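Local coordinates for protein aromatic amino acid beta-eliminating lyase/threonine aldolase (Exiguobacterium sibiricum, PDB 3LWS) that belongs to the beta-eliminating lyase family, with the aminotransferase-like fold of pyridoxal-phosphate enzymes, and carries covalently bound pyridoxal phosphate, at residues R80-E85 with I136-L141; E157-S162 with A194-S199; K108-I113 with R231-D236. All coordinates share one frame; numbering follows the deposited sequence.

Interaction 1. Residues R80-E85 with I136-L141; sequences RIWSDE and IACLLL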
ATOM      1  N   ARG A  80      -5.906 -16.571  -6.942  1.00 19.01           N
ATOM      2  CA  ARG A  80      -6.762 -16.216  -8.076  1.00 17.24           C
ATOM      3  C   ARG A  80      -6.116 -16.550  -9.420  1.00 18.62           C
ATOM      4  O   ARG A  80      -6.789 -17.087 -10.311  1.00 20.19           O
ATOM      5  CB  ARG A  80      -7.152 -14.742  -8.016  1.00 17.79           C
ATOM      6  CG  ARG A  80      -8.021 -14.216  -9.201  1.00 18.03           C
ATOM      7  CD  ARG A  80      -9.267 -15.059  -9.436  1.00 20.31           C
ATOM      8  NE  ARG A  80      -9.948 -14.652 -10.654  1.00 22.25           N
ATOM      9  CZ  ARG A  80     -10.895 -13.719 -10.710  1.00 19.21           C
ATOM     10  NH1 ARG A  80     -11.277 -13.059  -9.629  1.00 20.23           N
ATOM     11  NH2 ARG A  80     -11.442 -13.416 -11.879  1.00 21.07           N
ATOM     12  N   ILE A  81      -4.832 -16.248  -9.573  1.00 17.35           N
ATOM     13  CA  ILE A  81      -4.148 -16.556 -10.832  1.00 19.39           C
ATOM     14  C   ILE A  81      -4.184 -18.058 -11.069  1.00 19.23           C
ATOM     15  O   ILE A  81      -4.638 -18.491 -12.107  1.00 18.18           O
ATOM     16  CB  ILE A  81      -2.738 -16.015 -10.888  1.00 18.68           C
ATOM     17  CG1 ILE A  81      -2.797 -14.484 -10.847  1.00 18.28           C
ATOM     18  CG2 ILE A  81      -2.004 -16.467 -12.204  1.00 18.29           C
ATOM     19  CD1 ILE A  81      -1.529 -13.826 -10.296  1.00 17.24           C
ATOM     20  N   TRP A  82      -3.772 -18.845 -10.092  1.00 18.09           N
ATOM     21  CA  TRP A  82      -3.825 -20.294 -10.226  1.00 18.66           C
ATOM     22  C   TRP A  82      -5.249 -20.829 -10.405  1.00 18.98           C
ATOM     23  O   TRP A  82      -5.452 -21.712 -11.205  1.00 20.26           O
ATOM     24  CB  TRP A  82      -3.146 -21.031  -9.072  1.00 18.20           C
ATOM     25  CG  TRP A  82      -1.663 -20.722  -8.885  1.00 20.75           C
ATOM     26  CD1 TRP A  82      -1.061 -20.377  -7.704  1.00 19.68           C
ATOM     27  CD2 TRP A  82      -0.607 -20.740  -9.879  1.00 16.43           C
ATOM     28  NE1 TRP A  82       0.281 -20.186  -7.894  1.00 17.72           N
ATOM     29  CE2 TRP A  82       0.594 -20.424  -9.210  1.00 17.08           C
ATOM     30  CE3 TRP A  82      -0.552 -21.032 -11.256  1.00 19.74           C
ATOM     31  CZ2 TRP A  82       1.823 -20.325  -9.883  1.00 19.74           C
ATOM     32  CZ3 TRP A  82       0.668 -20.953 -11.909  1.00 19.48           C
ATOM     33  CH2 TRP A  82       1.836 -20.591 -11.222  1.00 22.20           C
ATOM     34  N   SER A  83      -6.221 -20.282  -9.694  1.00 19.52           N
ATOM     35  CA  SER A  83      -7.602 -20.676  -9.884  1.00 19.56           C
ATOM     36  C   SER A  83      -8.001 -20.450 -11.355  1.00 21.07           C
ATOM     37  O   SER A  83      -8.548 -21.349 -11.989  1.00 20.05           O
ATOM     38  CB  SER A  83      -8.525 -19.880  -8.968  1.00 18.69           C
ATOM     39  OG  SER A  83      -9.880 -20.106  -9.269  1.00 19.42           O
ATOM     40  N   ASP A  84      -7.684 -19.265 -11.882  1.00 22.05           N
ATOM     41  CA  ASP A  84      -7.953 -18.942 -13.304  1.00 21.91           C
ATOM     42  C   ASP A  84      -7.214 -19.888 -14.265  1.00 22.69           C
ATOM     43  O   ASP A  84      -7.779 -20.348 -15.232  1.00 23.52           O
ATOM     44  CB  ASP A  84      -7.565 -17.492 -13.636  1.00 22.41           C
ATOM     45  CG  ASP A  84      -8.577 -16.456 -13.155  1.00 21.76           C
ATOM     46  OD1 ASP A  84      -9.669 -16.770 -12.625  1.00 23.91           O
ATOM     47  OD2 ASP A  84      -8.272 -15.263 -13.321  1.00 27.55           O
ATOM     48  N   GLU A  85      -5.950 -20.177 -13.997  1.00 21.70           N
ATOM     49  CA  GLU A  85      -5.188 -21.041 -14.876  1.00 23.27           C
ATOM     50  C   GLU A  85      -5.747 -22.473 -14.928  1.00 24.59           C
ATOM     51  O   GLU A  85      -5.672 -23.131 -15.964  1.00 23.38           O
ATOM     52  CB  GLU A  85      -3.738 -21.065 -14.439  1.00 23.75           C
ATOM     53  CG  GLU A  85      -2.866 -21.990 -15.226  1.00 28.67           C
ATOM     54  CD  GLU A  85      -1.421 -21.693 -15.014  1.00 33.75           C
ATOM     55  OE1 GLU A  85      -1.010 -20.550 -15.294  1.00 44.08           O
ATOM     56  OE2 GLU A  85      -0.711 -22.591 -14.554  1.00 37.02           O
ATOM     57  N   ILE A 136      -8.440 -29.653  -7.082  1.00 20.74           N
ATOM     58  CA  ILE A 136      -8.454 -28.234  -6.655  1.00 21.35           C
ATOM     59  C   ILE A 136      -7.440 -27.457  -7.491  1.00 20.53           C
ATOM     60  O   ILE A 136      -6.589 -28.057  -8.121  1.00 21.24           O
ATOM     61  CB  ILE A 136      -8.145 -28.099  -5.122  1.00 21.81           C
ATOM     62  CG1 ILE A 136      -6.755 -28.636  -4.791  1.00 22.38           C
ATOM     63  CG2 ILE A 136      -9.181 -28.844  -4.307  1.00 19.56           C
ATOM     64  CD1 ILE A 136      -6.250 -28.308  -3.394  1.00 22.21           C
ATOM     65  N   ALA A 137      -7.542 -26.130  -7.496  1.00 21.64           N
ATOM     66  CA  ALA A 137      -6.563 -25.246  -8.169  1.00 20.77           C
ATOM     67  C   ALA A 137      -5.216 -25.178  -7.452  1.00 22.38           C
ATOM     68  O   ALA A 137      -4.158 -25.288  -8.078  1.00 21.18           O
ATOM     69  CB  ALA A 137      -7.126 -23.824  -8.303  1.00 20.17           C
ATOM     70  N   CYS A 138      -5.257 -24.969  -6.129  1.00 22.11           N
ATOM     71  CA  CYS A 138      -4.044 -24.653  -5.371  1.00 20.90           C
ATOM     72  C   CYS A 138      -4.059 -25.182  -3.941  1.00 19.54           C
ATOM     73  O   CYS A 138      -5.079 -25.041  -3.272  1.00 19.42           O
ATOM     74  CB  CYS A 138      -3.887 -23.160  -5.300  1.00 21.31           C
ATOM     75  SG  CYS A 138      -2.304 -22.653  -4.603  1.00 22.43           S
ATOM     76  N   LEU A 139      -2.969 -25.833  -3.518  1.00 18.10           N
ATOM     77  CA  LEU A 139      -2.697 -26.098  -2.096  1.00 17.74           C
ATOM     78  C   LEU A 139      -1.702 -25.006  -1.631  1.00 18.92           C
ATOM     79  O   LEU A 139      -0.687 -24.776  -2.300  1.00 20.64           O
ATOM     80  CB  LEU A 139      -2.097 -27.471  -1.892  1.00 18.28           C
ATOM     81  CG  LEU A 139      -1.577 -27.886  -0.506  1.00 17.80           C
ATOM     82  CD1 LEU A 139      -2.695 -27.864   0.532  1.00 18.35           C
ATOM     83  CD2 LEU A 139      -0.954 -29.244  -0.578  1.00 14.17           C
ATOM     84  N   LEU A 140      -2.031 -24.313  -0.536  1.00 20.67           N
ATOM     85  CA  LEU A 140      -1.176 -23.330   0.127  1.00 19.08           C
ATOM     86  C   LEU A 140      -0.601 -23.988   1.391  1.00 17.99           C
ATOM     87  O   LEU A 140      -1.343 -24.526   2.210  1.00 19.31           O
ATOM     88  CB  LEU A 140      -1.968 -22.030   0.488  1.00 19.25           C
ATOM     89  CG  LEU A 140      -1.244 -20.913   1.275  1.00 18.41           C
ATOM     90  CD1 LEU A 140      -1.777 -19.513   0.966  1.00 16.80           C
ATOM     91  CD2 LEU A 140      -1.250 -21.119   2.843  1.00 15.62           C
ATOM     92  N   LEU A 141       0.725 -23.995   1.505  1.00 17.73           N
ATOM     93  CA  LEU A 141       1.398 -24.360   2.731  1.00 18.04           C
ATOM     94  C   LEU A 141       2.020 -23.103   3.315  1.00 18.88           C
ATOM     95  O   LEU A 141       2.455 -22.237   2.573  1.00 20.50           O
ATOM     96  CB  LEU A 141       2.493 -25.366   2.472  1.00 18.03           C
ATOM     97  CG  LEU A 141       2.049 -26.724   1.944  1.00 20.91           C
ATOM     98  CD1 LEU A 141       3.269 -27.538   1.563  1.00 16.39           C
ATOM     99  CD2 LEU A 141       1.182 -27.422   2.997  1.00 18.20           C
TER
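A137 packs its methyl group against the backbone of helix 71-86. Its CB lies 3.6 Å from S83 CA and 4.0 Å from W82 O. The CB atoms of S83 and A137 stand 4.2 Å apart. This buried part is the tight one. Next to it, C138 brings its sulfur to the five-membered ring of W82. SG lies opposite the backbone N of C138 (chi1 -171°), which carries it to 4.0 Å from W82 CD1. The sulfur meets the ring obliquely, 58° off the ring normal. The rest of the indole leads away from the strand: F222 stacks on it, and its NE1 is hydrogen-bonded to S199 OG. The outer side of the helix is different. D84 points away from the strand and is exposed, and its OD1 forms a salt bridge with R80 NE at 2.9 Å. E85, at the flank, forms a salt bridge with R171 on strand 171-176. The contact lays helix 71-86 against the start of strand 138-142, an inner strand of the central sheet. The two segments share no hydrogen bond. Apolar and sulfur-aromatic contacts join them, while the polar groups of W82 and S83 are satisfied elsewhere, S83 OG by N88 O.

Interaction 2. Residues E157-S162 with A194-S199; sequences ELETIS and AGLFDS
L158 and L196 open the contact between helix 155-167 and the loop that leads into strand 199-203. L158 points toward the loop, and its CB lies 3.8 Å from L196 CD1. The same methyl does most of the touching on the loop side. The L158 side chain also touches L143 and P153. E159 comes next. Its side chain starts away from the loop, yet its backbone N is 3.8 Å from L196 CD1. Its CG also grazes that methyl, at 4.0 Å, so the apolar base of the glutamate borders the contact. I161 faces the sheet, where it packs on L139, L141 and L172. S162 then points toward the loop again, one turn after L158. Its OG lies opposite its own backbone N (chi1 -178°) and donates a hydrogen bond to L196 O at 2.5 Å, unusually short, so the exact length is doubtful. The hydroxyl comes at 123° to the C=O bond and is tilted 16° from the carbonyl plane. S162 CB also rests on L196 CB, at 3.9 Å. L196 is held in a type I turn closed by F197 N to A194 O, 3.2 Å long. The turn presents its side chain and its carbonyl to the same helix. F197 starts away from the helix, though its ring end comes nearer; it packs on L141, L172 and L174. The chemistry is therefore mixed: a leucine lies across one helical turn, and a serine hydroxyl of the same helix meets its carbonyl.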
ATOM      1  N   GLU A 157       9.303 -34.534   3.595  1.00 26.94           N
ATOM      2  CA  GLU A 157       7.838 -34.468   3.486  1.00 25.73           C
ATOM      3  C   GLU A 157       7.426 -33.407   2.464  1.00 25.26           C
ATOM      4  O   GLU A 157       6.564 -33.660   1.655  1.00 27.67           O
ATOM      5  CB  GLU A 157       7.116 -34.217   4.803  1.00 26.18           C
ATOM      6  CG  GLU A 157       5.607 -34.365   4.559  1.00 25.96           C
ATOM      7  CD  GLU A 157       4.757 -34.219   5.763  1.00 27.81           C
ATOM      8  OE1 GLU A 157       5.288 -34.250   6.890  1.00 36.78           O
ATOM      9  OE2 GLU A 157       3.534 -34.062   5.557  1.00 22.48           O
ATOM     10  N   LEU A 158       8.078 -32.253   2.467  1.00 25.02           N
ATOM     11  CA  LEU A 158       7.785 -31.217   1.494  1.00 23.39           C
ATOM     12  C   LEU A 158       8.114 -31.695   0.088  1.00 24.67           C
ATOM     13  O   LEU A 158       7.406 -31.355  -0.835  1.00 24.03           O
ATOM     14  CB  LEU A 158       8.529 -29.925   1.792  1.00 22.40           C
ATOM     15  CG  LEU A 158       8.294 -29.258   3.142  1.00 21.22           C
ATOM     16  CD1 LEU A 158       9.195 -28.058   3.239  1.00 19.74           C
ATOM     17  CD2 LEU A 158       6.866 -28.847   3.356  1.00 23.20           C
ATOM     18  N   GLU A 159       9.163 -32.502  -0.062  1.00 24.28           N
ATOM     19  CA  GLU A 159       9.540 -33.002  -1.376  1.00 25.38           C
ATOM     20  C   GLU A 159       8.459 -33.921  -1.941  1.00 23.52           C
ATOM     21  O   GLU A 159       8.110 -33.838  -3.117  1.00 24.59           O
ATOM     22  CB  GLU A 159      10.867 -33.751  -1.317  1.00 25.54           C
ATOM     23  CG  GLU A 159      12.077 -32.879  -1.139  1.00 27.50           C
ATOM     24  CD  GLU A 159      13.348 -33.716  -1.175  1.00 29.44           C
ATOM     25  OE1 GLU A 159      13.520 -34.605  -0.324  1.00 35.41           O
ATOM     26  OE2 GLU A 159      14.170 -33.479  -2.062  1.00 31.11           O
ATOM     27  N   THR A 160       7.932 -34.772  -1.077  1.00 23.06           N
ATOM     28  CA  THR A 160       6.855 -35.675  -1.417  1.00 25.07           C
ATOM     29  C   THR A 160       5.574 -34.948  -1.796  1.00 23.76           C
ATOM     30  O   THR A 160       4.906 -35.340  -2.752  1.00 20.78           O
ATOM     31  CB  THR A 160       6.597 -36.647  -0.244  1.00 25.84           C
ATOM     32  OG1 THR A 160       7.739 -37.492  -0.102  1.00 26.40           O
ATOM     33  CG2 THR A 160       5.345 -37.497  -0.456  1.00 25.65           C
ATOM     34  N   ILE A 161       5.227 -33.915  -1.024  1.00 23.73           N
ATOM     35  CA  ILE A 161       4.031 -33.085  -1.298  1.00 22.36           C
ATOM     36  C   ILE A 161       4.177 -32.340  -2.635  1.00 22.02           C
ATOM     37  O   ILE A 161       3.225 -32.252  -3.379  1.00 23.22           O
ATOM     38  CB  ILE A 161       3.738 -32.042  -0.165  1.00 20.26           C
ATOM     39  CG1 ILE A 161       3.287 -32.768   1.106  1.00 22.57           C
ATOM     40  CG2 ILE A 161       2.648 -31.014  -0.596  1.00 19.88           C
ATOM     41  CD1 ILE A 161       3.169 -31.871   2.275  1.00 21.55           C
ATOM     42  N   SER A 162       5.377 -31.811  -2.897  1.00 22.05           N
ATOM     43  CA  SER A 162       5.695 -31.117  -4.150  1.00 23.74           C
ATOM     44  C   SER A 162       5.551 -32.019  -5.382  1.00 25.33           C
ATOM     45  O   SER A 162       4.979 -31.607  -6.403  1.00 24.98           O
ATOM     46  CB  SER A 162       7.130 -30.603  -4.099  1.00 23.62           C
ATOM     47  OG  SER A 162       7.466 -29.901  -5.257  1.00 23.28           O
ATOM     48  N   ALA A 194      12.069 -22.822  -1.727  1.00 22.22           N
ATOM     49  CA  ALA A 194      11.202 -22.212  -2.750  1.00 21.72           C
ATOM     50  C   ALA A 194      11.062 -23.012  -4.045  1.00 23.18           C
ATOM     51  O   ALA A 194      10.012 -22.930  -4.698  1.00 23.91           O
ATOM     52  CB  ALA A 194      11.650 -20.841  -3.074  1.00 20.54           C
ATOM     53  N   GLY A 195      12.104 -23.763  -4.406  1.00 22.12           N
ATOM     54  CA  GLY A 195      12.119 -24.597  -5.616  1.00 22.32           C
ATOM     55  C   GLY A 195      11.076 -25.703  -5.683  1.00 22.22           C
ATOM     56  O   GLY A 195      10.754 -26.172  -6.767  1.00 23.10           O
ATOM     57  N   LEU A 196      10.536 -26.102  -4.532  1.00 22.80           N
ATOM     58  CA  LEU A 196       9.493 -27.121  -4.450  1.00 21.32           C
ATOM     59  C   LEU A 196       8.064 -26.629  -4.762  1.00 21.61           C
ATOM     60  O   LEU A 196       7.130 -27.430  -4.849  1.00 22.00           O
ATOM     61  CB  LEU A 196       9.528 -27.753  -3.062  1.00 21.29           C
ATOM     62  CG  LEU A 196      10.814 -28.441  -2.589  1.00 23.99           C
ATOM     63  CD1 LEU A 196      10.572 -29.177  -1.271  1.00 21.54           C
ATOM     64  CD2 LEU A 196      11.392 -29.381  -3.601  1.00 22.67           C
ATOM     65  N   PHE A 197       7.913 -25.314  -4.886  1.00 21.70           N
ATOM     66  CA  PHE A 197       6.644 -24.655  -5.044  1.00 21.24           C
ATOM     67  C   PHE A 197       6.524 -23.938  -6.384  1.00 21.45           C
ATOM     68  O   PHE A 197       7.516 -23.529  -7.000  1.00 21.79           O
ATOM     69  CB  PHE A 197       6.477 -23.622  -3.924  1.00 21.10           C
ATOM     70  CG  PHE A 197       6.356 -24.227  -2.552  1.00 22.81           C
ATOM     71  CD1 PHE A 197       7.487 -24.610  -1.845  1.00 21.98           C
ATOM     72  CD2 PHE A 197       5.112 -24.451  -1.990  1.00 19.53           C
ATOM     73  CE1 PHE A 197       7.373 -25.171  -0.579  1.00 21.97           C
ATOM     74  CE2 PHE A 197       4.984 -25.007  -0.722  1.00 19.87           C
ATOM     75  CZ  PHE A 197       6.108 -25.382  -0.019  1.00 18.23           C
ATOM     76  N   ASP A 198       5.286 -23.755  -6.816  1.00 20.34           N
ATOM     77  CA  ASP A 198       5.004 -23.026  -8.041  1.00 21.14           C
ATOM     78  C   ASP A 198       5.157 -21.501  -7.848  1.00 20.65           C
ATOM     79  O   ASP A 198       5.694 -20.791  -8.717  1.00 20.37           O
ATOM     80  CB  ASP A 198       3.601 -23.423  -8.540  1.00 20.94           C
ATOM     81  CG  ASP A 198       3.529 -24.892  -8.870  1.00 22.97           C
ATOM     82  OD1 ASP A 198       4.125 -25.242  -9.877  1.00 24.24           O
ATOM     83  OD2 ASP A 198       2.974 -25.715  -8.106  1.00 22.70           O
ATOM     84  N   SER A 199       4.739 -21.015  -6.682  1.00 19.48           N
ATOM     85  CA  SER A 199       4.781 -19.613  -6.355  1.00 17.57           C
ATOM     86  C   SER A 199       5.150 -19.423  -4.854  1.00 18.93           C
ATOM     87  O   SER A 199       4.985 -20.327  -4.049  1.00 19.02           O
ATOM     88  CB  SER A 199       3.430 -18.957  -6.706  1.00 16.22           C
ATOM     89  OG  SER A 199       2.326 -19.683  -6.158  1.00 18.61           O
TER

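Interaction 3. Residues K108-I113 with R231-D236; sequences KELHPI and RRYGGD
H111 and Y233 meet through a single hydrogen bond. H111 NE2 donates to Y233 OH at 2.7 Å, and the N-H...O angle of 175° makes the bond nearly straight. The hydroxyl lies in the imidazole plane. The two rings come from opposite directions and touch rim to rim, with centroids 6.0 Å apart and planes at 29°. L110 adds an apolar contact beside this bond. Its CD1 is 3.9 Å from Y233 CE2 and 4.0 Å from Y233 OH. H111 CG lies beside its backbone N (chi1 -49°), which brings the ring end nearer to the tyrosine. The second shell fixes both rings. R80 NH1 is hydrogen-bonded to H111 ND1, consistent with a proton on NE2. Y233 OH has a second partner in Q76 OE1 of the same chain. The tyrosine hydroxyl thus has two partners, and the imidazole is held at both nitrogens. Further out, G234, the first residue to leave helical angles, has a positive phi in a Schellman motif, and its N bonds to R231 O at 3.1 Å. The second subunit reaches this turn: its S70 OG binds G234 O, and Q76 NE2 of that subunit binds R232 O. The contact is part of the dimer interface: L110 and H111 pack on W229 and L110 of the second subunit, respectively. It joins the end of helix 106-110 to the end of helix 220-232 across helix 71-86, whose M73 and V77 pack on Y233. After H111 the chain runs through P112 and I113 into strand 114-117.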
ATOM      1  N   LYS A 108     -12.525 -14.618  -0.326  1.00 17.59           N
ATOM      2  CA  LYS A 108     -13.855 -15.047  -0.691  1.00 17.91           C
ATOM      3  C   LYS A 108     -14.763 -13.884  -1.043  1.00 19.02           C
ATOM      4  O   LYS A 108     -15.721 -14.074  -1.761  1.00 21.59           O
ATOM      5  CB  LYS A 108     -14.487 -15.865   0.439  1.00 19.81           C
ATOM      6  CG  LYS A 108     -13.710 -17.131   0.840  1.00 21.71           C
ATOM      7  CD  LYS A 108     -14.264 -17.742   2.134  1.00 25.85           C
ATOM      8  CE  LYS A 108     -13.270 -18.675   2.831  1.00 27.66           C
ATOM      9  NZ  LYS A 108     -13.698 -19.098   4.226  1.00 30.20           N
ATOM     10  N   GLU A 109     -14.477 -12.690  -0.542  1.00 18.28           N
ATOM     11  CA  GLU A 109     -15.326 -11.540  -0.826  1.00 19.25           C
ATOM     12  C   GLU A 109     -14.919 -10.967  -2.151  1.00 19.22           C
ATOM     13  O   GLU A 109     -15.755 -10.443  -2.841  1.00 21.92           O
ATOM     14  CB  GLU A 109     -15.195 -10.473   0.267  1.00 18.27           C
ATOM     15  CG  GLU A 109     -15.766 -10.902   1.620  1.00 22.41           C
ATOM     16  CD  GLU A 109     -17.308 -10.813   1.720  1.00 27.74           C
ATOM     17  OE1 GLU A 109     -17.948 -10.041   0.981  1.00 26.70           O
ATOM     18  OE2 GLU A 109     -17.885 -11.526   2.558  1.00 28.10           O
ATOM     19  N   LEU A 110     -13.633 -11.092  -2.514  1.00 19.84           N
ATOM     20  CA  LEU A 110     -13.095 -10.456  -3.720  1.00 18.80           C
ATOM     21  C   LEU A 110     -12.960 -11.360  -4.949  1.00 18.29           C
ATOM     22  O   LEU A 110     -12.775 -10.863  -6.063  1.00 18.45           O
ATOM     23  CB  LEU A 110     -11.751  -9.787  -3.387  1.00 18.03           C
ATOM     24  CG  LEU A 110     -11.884  -8.523  -2.526  1.00 18.38           C
ATOM     25  CD1 LEU A 110     -10.526  -8.125  -2.093  1.00 14.39           C
ATOM     26  CD2 LEU A 110     -12.624  -7.370  -3.296  1.00 17.70           C
ATOM     27  N   HIS A 111     -13.078 -12.669  -4.755  1.00 18.87           N
ATOM     28  CA  HIS A 111     -12.986 -13.639  -5.833  1.00 18.11           C
ATOM     29  C   HIS A 111     -13.993 -14.769  -5.606  1.00 20.96           C
ATOM     30  O   HIS A 111     -14.315 -15.098  -4.458  1.00 21.50           O
ATOM     31  CB  HIS A 111     -11.565 -14.216  -5.903  1.00 19.84           C
ATOM     32  CG  HIS A 111     -10.509 -13.168  -5.895  1.00 21.05           C
ATOM     33  ND1 HIS A 111     -10.053 -12.563  -7.048  1.00 19.95           N
ATOM     34  CD2 HIS A 111      -9.865 -12.571  -4.868  1.00 20.41           C
ATOM     35  CE1 HIS A 111      -9.160 -11.650  -6.731  1.00 21.18           C
ATOM     36  NE2 HIS A 111      -9.036 -11.626  -5.413  1.00 19.33           N
ATOM     37  N   PRO A 112     -14.513 -15.371  -6.700  1.00 22.33           N
ATOM     38  CA  PRO A 112     -15.474 -16.454  -6.523  1.00 23.61           C
ATOM     39  C   PRO A 112     -14.697 -17.728  -6.187  1.00 23.23           C
ATOM     40  O   PRO A 112     -14.612 -18.640  -6.993  1.00 25.72           O
ATOM     41  CB  PRO A 112     -16.183 -16.511  -7.892  1.00 24.70           C
ATOM     42  CG  PRO A 112     -15.197 -16.029  -8.854  1.00 25.71           C
ATOM     43  CD  PRO A 112     -14.379 -14.985  -8.113  1.00 23.88           C
ATOM     44  N   ILE A 113     -14.094 -17.754  -5.001  1.00 21.76           N
ATOM     45  CA  ILE A 113     -13.223 -18.841  -4.616  1.00 20.37           C
ATOM     46  C   ILE A 113     -13.645 -19.455  -3.264  1.00 21.82           C
ATOM     47  O   ILE A 113     -14.034 -18.746  -2.303  1.00 22.41           O
ATOM     48  CB  ILE A 113     -11.730 -18.430  -4.644  1.00 20.53           C
ATOM     49  CG1 ILE A 113     -11.279 -18.100  -6.076  1.00 22.11           C
ATOM     50  CG2 ILE A 113     -10.864 -19.550  -4.060  1.00 20.57           C
ATOM     51  CD1 ILE A 113      -9.899 -17.553  -6.200  1.00 18.91           C
ATOM     52  N   ARG A 231      -2.316  -3.657  -9.949  1.00 18.00           N
ATOM     53  CA  ARG A 231      -2.984  -2.408 -10.313  1.00 20.29           C
ATOM     54  C   ARG A 231      -4.503  -2.417 -10.002  1.00 18.01           C
ATOM     55  O   ARG A 231      -5.046  -1.410  -9.583  1.00 18.84           O
ATOM     56  CB  ARG A 231      -2.779  -2.119 -11.797  1.00 22.73           C
ATOM     57  CG  ARG A 231      -3.429  -0.832 -12.262  1.00 25.93           C
ATOM     58  CD  ARG A 231      -2.442   0.192 -12.746  1.00 36.03           C
ATOM     59  NE  ARG A 231      -3.095   1.478 -12.618  1.00 45.03           N
ATOM     60  CZ  ARG A 231      -2.788   2.432 -11.742  1.00 42.13           C
ATOM     61  NH1 ARG A 231      -1.731   2.350 -10.930  1.00 36.66           N
ATOM     62  NH2 ARG A 231      -3.534   3.522 -11.731  1.00 46.26           N
ATOM     63  N   ARG A 232      -5.186  -3.528 -10.283  1.00 17.65           N
ATOM     64  CA  ARG A 232      -6.639  -3.626 -10.046  1.00 16.21           C
ATOM     65  C   ARG A 232      -6.934  -3.446  -8.582  1.00 16.90           C
ATOM     66  O   ARG A 232      -7.902  -2.820  -8.229  1.00 19.45           O
ATOM     67  CB  ARG A 232      -7.215  -4.951 -10.509  1.00 15.19           C
ATOM     68  CG  ARG A 232      -7.302  -5.104 -12.027  1.00 16.03           C
ATOM     69  CD  ARG A 232      -7.786  -6.488 -12.410  1.00 19.51           C
ATOM     70  NE  ARG A 232      -7.782  -6.677 -13.867  1.00 19.87           N
ATOM     71  CZ  ARG A 232      -7.750  -7.859 -14.491  1.00 22.38           C
ATOM     72  NH1 ARG A 232      -7.741  -8.985 -13.812  1.00 20.22           N
ATOM     73  NH2 ARG A 232      -7.710  -7.911 -15.809  1.00 22.06           N
ATOM     74  N   TYR A 233      -6.090  -4.021  -7.736  1.00 18.21           N
ATOM     75  CA  TYR A 233      -6.211  -3.865  -6.273  1.00 18.29           C
ATOM     76  C   TYR A 233      -5.864  -2.484  -5.723  1.00 17.54           C
ATOM     77  O   TYR A 233      -6.102  -2.214  -4.572  1.00 17.64           O
ATOM     78  CB  TYR A 233      -5.292  -4.882  -5.585  1.00 18.78           C
ATOM     79  CG  TYR A 233      -5.920  -6.207  -5.188  1.00 19.38           C
ATOM     80  CD1 TYR A 233      -6.037  -7.256  -6.092  1.00 19.08           C
ATOM     81  CD2 TYR A 233      -6.330  -6.439  -3.868  1.00 19.31           C
ATOM     82  CE1 TYR A 233      -6.581  -8.498  -5.706  1.00 17.57           C
ATOM     83  CE2 TYR A 233      -6.870  -7.676  -3.487  1.00 18.44           C
ATOM     84  CZ  TYR A 233      -6.977  -8.688  -4.420  1.00 17.45           C
ATOM     85  OH  TYR A 233      -7.522  -9.911  -4.068  1.00 18.67           O
ATOM     86  N   GLY A 234      -5.252  -1.607  -6.511  1.00 18.36           N
ATOM     87  CA  GLY A 234      -4.833  -0.331  -5.961  1.00 17.94           C
ATOM     88  C   GLY A 234      -3.566  -0.421  -5.162  1.00 17.36           C
ATOM     89  O   GLY A 234      -3.346   0.410  -4.275  1.00 18.63           O
ATOM     90  N   GLY A 235      -2.759  -1.437  -5.451  1.00 18.08           N
ATOM     91  CA  GLY A 235      -1.432  -1.651  -4.841  1.00 17.95           C
ATOM     92  C   GLY A 235      -0.248  -1.221  -5.693  1.00 18.98           C
ATOM     93  O   GLY A 235       0.916  -1.357  -5.290  1.00 20.11           O
ATOM     94  N   ASP A 236      -0.541  -0.715  -6.888  1.00 19.96           N
ATOM     95  CA  ASP A 236       0.491  -0.303  -7.841  1.00 20.05           C
ATOM     96  C   ASP A 236       0.665   1.194  -7.608  1.00 21.21           C
ATOM     97  O   ASP A 236       0.252   2.061  -8.419  1.00 21.37           O
ATOM     98  CB  ASP A 236       0.050  -0.649  -9.284  1.00 19.82           C
ATOM     99  CG  ASP A 236       1.120  -0.416 -10.317  1.00 24.44           C
ATOM    100  OD1 ASP A 236       2.300  -0.450 -10.027  1.00 29.87           O
ATOM    101  OD2 ASP A 236       0.747  -0.223 -11.480  1.00 26.37           O
TER

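Interactions 1 and 3 are buried, and interaction 2 is only partly so. Interactions 1 and 2 share the sheet: strand 138-142 leads on to helix 155-167, and W82 hydrogen-bonds to S199 and packs on D198. Interactions 1 and 3 meet at helix 71-86, where R80 bonds to H111 and both S83 and R80 pack on I113. Interactions 2 and 3 do not touch, with nearest atoms about 12 Å apart. Their chemistry differs. Interaction 1 is apolar with a sulfur at a ring. Interaction 2 pairs leucine packing with one hydroxyl-to-carbonyl bond. Interaction 3 combines a polar chain of side chains with leucine packing, at the subunit interface.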